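Local coordinates for protein fructuronate-tagaturonate epimerase UxaE from Cohnella laeviribosi in complex with 1 glycerol (Cohnella laeviribosi, PDB 6IL9) that probably interconverts fructuronate and tagaturonate as a zinc-containing TIM-barrel epimerase, at residues 377-391 / 417-430. Numbering follows the deposited sequence.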
# COMPACT_ATOMS: atom_id res chain seq x y z
N ARG A 377 10.44 -7.36 13.86
CA ARG A 377 10.78 -6.90 15.21
C ARG A 377 10.22 -7.84 16.27
O ARG A 377 10.89 -8.12 17.27
CB ARG A 377 10.26 -5.48 15.41
CG ARG A 377 10.83 -4.80 16.64
CD ARG A 377 9.93 -3.66 17.09
NE ARG A 377 9.73 -2.60 16.09
CZ ARG A 377 10.59 -1.61 15.85
NH1 ARG A 377 11.75 -1.56 16.49
NH2 ARG A 377 10.30 -0.69 14.95
N ILE A 378 9.00 -8.34 16.08
CA ILE A 378 8.46 -9.32 17.03
C ILE A 378 9.34 -10.57 17.07
O ILE A 378 9.57 -11.14 18.14
CB ILE A 378 7.01 -9.67 16.67
CG1 ILE A 378 6.09 -8.47 16.90
CG2 ILE A 378 6.54 -10.90 17.48
CD1 ILE A 378 6.04 -7.97 18.30
N VAL A 379 9.82 -11.02 15.91
CA VAL A 379 10.69 -12.19 15.87
C VAL A 379 11.99 -11.91 16.61
O VAL A 379 12.48 -12.73 17.40
CB VAL A 379 10.95 -12.64 14.41
CG1 VAL A 379 11.99 -13.76 14.37
CG2 VAL A 379 9.65 -13.09 13.76
N ALA A 380 12.58 -10.73 16.38
CA ALA A 380 13.79 -10.38 17.11
C ALA A 380 13.56 -10.41 18.62
O ALA A 380 14.45 -10.83 19.38
CB ALA A 380 14.30 -9.00 16.69
N LYS A 381 12.37 -10.00 19.07
CA LYS A 381 12.08 -9.92 20.51
C LYS A 381 11.75 -11.28 21.12
O LYS A 381 12.06 -11.51 22.29
CB LYS A 381 10.91 -8.97 20.77
CG LYS A 381 11.25 -7.50 20.57
CD LYS A 381 10.03 -6.62 20.77
CE LYS A 381 10.35 -5.16 20.51
NZ LYS A 381 11.08 -4.55 21.65
N THR A 382 11.10 -12.16 20.37
CA THR A 382 10.51 -13.37 20.94
C THR A 382 11.09 -14.66 20.40
O THR A 382 10.88 -15.72 21.01
CB THR A 382 8.99 -13.39 20.72
OG1 THR A 382 8.73 -13.52 19.32
CG2 THR A 382 8.36 -12.12 21.23
N ASN A 383 11.82 -14.62 19.28
CA ASN A 383 12.40 -15.81 18.67
C ASN A 383 13.78 -15.45 18.14
O ASN A 383 14.03 -15.50 16.93
CB ASN A 383 11.49 -16.36 17.57
CG ASN A 383 11.86 -17.77 17.14
OD1 ASN A 383 11.07 -18.46 16.50
ND2 ASN A 383 13.06 -18.20 17.47
N PRO A 384 14.71 -15.09 19.03
CA PRO A 384 16.01 -14.57 18.56
C PRO A 384 16.77 -15.54 17.67
O PRO A 384 17.45 -15.10 16.74
CB PRO A 384 16.77 -14.28 19.87
CG PRO A 384 16.07 -15.09 20.92
CD PRO A 384 14.63 -15.15 20.50
N GLY A 385 16.66 -16.84 17.93
CA GLY A 385 17.33 -17.80 17.06
C GLY A 385 16.85 -17.72 15.63
O GLY A 385 17.65 -17.83 14.69
N LEU A 386 15.54 -17.51 15.44
CA LEU A 386 15.01 -17.35 14.09
C LEU A 386 15.45 -16.02 13.49
O LEU A 386 15.82 -15.96 12.31
CB LEU A 386 13.48 -17.45 14.10
CG LEU A 386 12.78 -17.23 12.75
CD1 LEU A 386 13.25 -18.25 11.71
CD2 LEU A 386 11.25 -17.29 12.90
N TYR A 387 15.42 -14.95 14.29
CA TYR A 387 15.87 -13.66 13.78
C TYR A 387 17.31 -13.74 13.25
O TYR A 387 17.61 -13.26 12.15
CB TYR A 387 15.76 -12.56 14.84
CG TYR A 387 16.27 -11.28 14.23
CD1 TYR A 387 15.42 -10.47 13.47
CD2 TYR A 387 17.61 -10.92 14.33
CE1 TYR A 387 15.89 -9.33 12.84
CE2 TYR A 387 18.10 -9.78 13.69
CZ TYR A 387 17.23 -9.00 12.96
OH TYR A 387 17.72 -7.88 12.33
N ARG A 388 18.21 -14.34 14.04
CA ARG A 388 19.61 -14.44 13.61
C ARG A 388 19.73 -15.17 12.28
O ARG A 388 20.48 -14.73 11.39
CB ARG A 388 20.45 -15.16 14.67
CG ARG A 388 20.58 -14.43 15.98
CD ARG A 388 21.52 -15.17 16.95
NE ARG A 388 21.57 -14.47 18.23
CZ ARG A 388 22.42 -13.48 18.50
NH1 ARG A 388 23.32 -13.08 17.61
NH2 ARG A 388 22.36 -12.89 19.68
N ARG A 389 19.01 -16.27 12.12
CA ARG A 389 19.07 -17.00 10.86
C ARG A 389 18.54 -16.16 9.70
O ARG A 389 19.12 -16.18 8.60
CB ARG A 389 18.30 -18.31 10.99
CG ARG A 389 18.98 -19.31 11.93
CD ARG A 389 18.15 -20.56 12.09
NE ARG A 389 17.77 -21.09 10.79
CZ ARG A 389 16.52 -21.36 10.41
NH1 ARG A 389 15.52 -21.15 11.26
NH2 ARG A 389 16.29 -21.83 9.20
N MET A 390 17.44 -15.44 9.92
CA MET A 390 16.87 -14.60 8.86
C MET A 390 17.79 -13.42 8.53
O MET A 390 17.98 -13.09 7.35
CB MET A 390 15.48 -14.09 9.28
CG MET A 390 14.43 -15.20 9.44
SD MET A 390 12.74 -14.64 9.91
CE MET A 390 12.25 -13.74 8.44
N HIS A 391 18.36 -12.78 9.55
CA HIS A 391 19.24 -11.64 9.34
C HIS A 391 20.49 -12.06 8.56
O HIS A 391 20.88 -11.40 7.59
CB HIS A 391 19.58 -11.03 10.70
CG HIS A 391 20.55 -9.87 10.68
ND1 HIS A 391 20.23 -8.64 11.23
CD2 HIS A 391 21.83 -9.78 10.25
CE1 HIS A 391 21.27 -7.83 11.12
NE2 HIS A 391 22.25 -8.49 10.53
N LEU A 417 26.30 -10.05 13.77
CA LEU A 417 25.39 -10.76 14.68
C LEU A 417 26.15 -11.32 15.88
O LEU A 417 25.64 -11.32 17.00
CB LEU A 417 24.67 -11.87 13.92
CG LEU A 417 23.45 -11.49 13.06
CD1 LEU A 417 22.97 -12.69 12.24
CD2 LEU A 417 22.33 -10.94 13.93
N ALA A 418 27.38 -11.79 15.66
CA ALA A 418 28.19 -12.32 16.74
C ALA A 418 28.56 -11.28 17.79
O ALA A 418 29.02 -11.65 18.88
CB ALA A 418 29.46 -12.96 16.17
N ASP A 419 28.35 -9.99 17.51
CA ASP A 419 28.66 -8.91 18.44
C ASP A 419 27.45 -8.39 19.19
O ASP A 419 27.59 -7.45 19.98
CB ASP A 419 29.33 -7.75 17.70
CG ASP A 419 30.73 -8.09 17.20
OD1 ASP A 419 31.35 -9.04 17.73
OD2 ASP A 419 31.20 -7.40 16.27
N VAL A 420 26.26 -8.96 18.98
CA VAL A 420 25.04 -8.46 19.60
C VAL A 420 24.38 -9.61 20.34
O VAL A 420 24.34 -10.74 19.85
CB VAL A 420 24.09 -7.84 18.55
CG1 VAL A 420 24.80 -6.73 17.80
CG2 VAL A 420 23.63 -8.87 17.57
N SER A 421 23.88 -9.32 21.54
CA SER A 421 23.23 -10.34 22.35
C SER A 421 21.78 -10.51 21.90
O SER A 421 21.23 -9.69 21.17
CB SER A 421 23.26 -9.96 23.83
OG SER A 421 22.42 -8.85 24.08
N ASP A 422 21.16 -11.61 22.36
CA ASP A 422 19.76 -11.82 22.04
C ASP A 422 18.91 -10.63 22.48
O ASP A 422 18.01 -10.19 21.76
CB ASP A 422 19.26 -13.11 22.69
CG ASP A 422 19.71 -14.35 21.95
OD1 ASP A 422 20.41 -14.24 20.93
OD2 ASP A 422 19.35 -15.47 22.41
N GLU A 423 19.19 -10.10 23.67
CA GLU A 423 18.41 -8.98 24.19
C GLU A 423 18.55 -7.74 23.32
O GLU A 423 17.66 -6.89 23.31
CB GLU A 423 18.84 -8.66 25.62
CG GLU A 423 18.96 -9.88 26.53
CD GLU A 423 20.37 -10.44 26.58
OE1 GLU A 423 21.21 -9.87 27.33
OE2 GLU A 423 20.65 -11.44 25.88
N GLU A 424 19.66 -7.63 22.59
CA GLU A 424 19.93 -6.47 21.75
C GLU A 424 19.44 -6.62 20.31
O GLU A 424 19.42 -5.63 19.58
CB GLU A 424 21.44 -6.19 21.70
CG GLU A 424 22.06 -5.70 22.98
CD GLU A 424 23.58 -5.67 22.89
OE1 GLU A 424 24.16 -6.56 22.22
OE2 GLU A 424 24.21 -4.76 23.47
N LEU A 425 19.10 -7.83 19.88
CA LEU A 425 18.66 -8.02 18.49
C LEU A 425 17.54 -7.07 18.07
O LEU A 425 17.59 -6.59 16.93
CB LEU A 425 18.24 -9.48 18.28
CG LEU A 425 19.38 -10.51 18.30
CD1 LEU A 425 18.80 -11.89 18.17
CD2 LEU A 425 20.40 -10.28 17.17
N PRO A 426 16.55 -6.75 18.91
CA PRO A 426 15.50 -5.82 18.45
C PRO A 426 16.00 -4.44 18.09
O PRO A 426 15.33 -3.74 17.31
CB PRO A 426 14.54 -5.76 19.65
CG PRO A 426 14.71 -7.09 20.32
CD PRO A 426 16.18 -7.38 20.19
N SER A 427 17.16 -4.03 18.61
CA SER A 427 17.70 -2.71 18.30
C SER A 427 18.01 -2.56 16.81
O SER A 427 18.02 -1.43 16.30
CB SER A 427 18.95 -2.43 19.15
OG SER A 427 20.00 -3.34 18.87
N TYR A 428 18.28 -3.67 16.11
CA TYR A 428 18.48 -3.58 14.66
C TYR A 428 17.31 -2.90 13.97
O TYR A 428 17.50 -2.16 12.99
CB TYR A 428 18.66 -4.97 14.06
CG TYR A 428 20.01 -5.61 14.25
CD1 TYR A 428 21.18 -5.00 13.80
CD2 TYR A 428 20.11 -6.88 14.82
CE1 TYR A 428 22.41 -5.62 13.94
CE2 TYR A 428 21.34 -7.50 14.97
CZ TYR A 428 22.48 -6.88 14.53
OH TYR A 428 23.68 -7.53 14.68
N MET A 429 16.08 -3.17 14.42
CA MET A 429 14.91 -2.64 13.73
C MET A 429 14.66 -1.17 14.06
O MET A 429 13.65 -0.61 13.61
CB MET A 429 13.68 -3.50 14.04
CG MET A 429 13.70 -4.87 13.32
SD MET A 429 13.87 -4.87 11.50
CE MET A 429 15.66 -4.99 11.32
N ASN A 430 15.57 -0.54 14.79
CA ASN A 430 15.59 0.90 14.97
C ASN A 430 16.67 1.59 14.15
O ASN A 430 16.80 2.81 14.23
CB ASN A 430 15.80 1.26 16.44
CG ASN A 430 14.65 0.82 17.31
OD1 ASN A 430 13.50 0.82 16.87
ND2 ASN A 430 14.95 0.42 18.54
O HOH W 1 12.96 -2.96 18.49
O HOH W 2 11.69 1.92 14.57
O HOH W 3 15.47 -10.81 21.97
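Leu425 CD1 lies over one face of the Arg388 guanidinium, while oxygens of 417-430 occupy the edge. NE (2.9 Å) and NH2 (2.7 Å) of Arg388 both grip Asp422 OD1, a side-on salt bridge with guanidinium and carboxylate planes 40° apart. In the guanidinium plane NH2 donates to Val420 O at 2.9 Å, nearly straight at 165°, and NH1 to Leu417 O at 3.0 Å. Arginine suits this place because its flat guanidinium presents several N-H groups in one plane, on a chain extended from CG to NE. Leu417 CD2 sits over the centre of the His391 ring, a CH-pi contact 3.9 Å from the centroid. His391 CE1 stands above the middle of the Tyr428 ring, and a 2.8 Å hydrogen bond between His391 ND1 and Tyr387 OH holds the imidazole in its rotation; Tyr428 OH is hydrogen-bonded to Arg415 O. Small Ala380 lets Pro426 approach closely. Met429 CB covers a face of the Arg377 guanidinium, whose NH1 reaches Asn430 OD1 (3.0 Å) from above the amide plane; Glu374 pairs with Arg377 NE. The Tyr387, His391 and Tyr428 aromatic cluster and Arg388 join irregular loop 417-430 to helices 369-382 and 384-402, after the last TIM-barrel strand, 363-367.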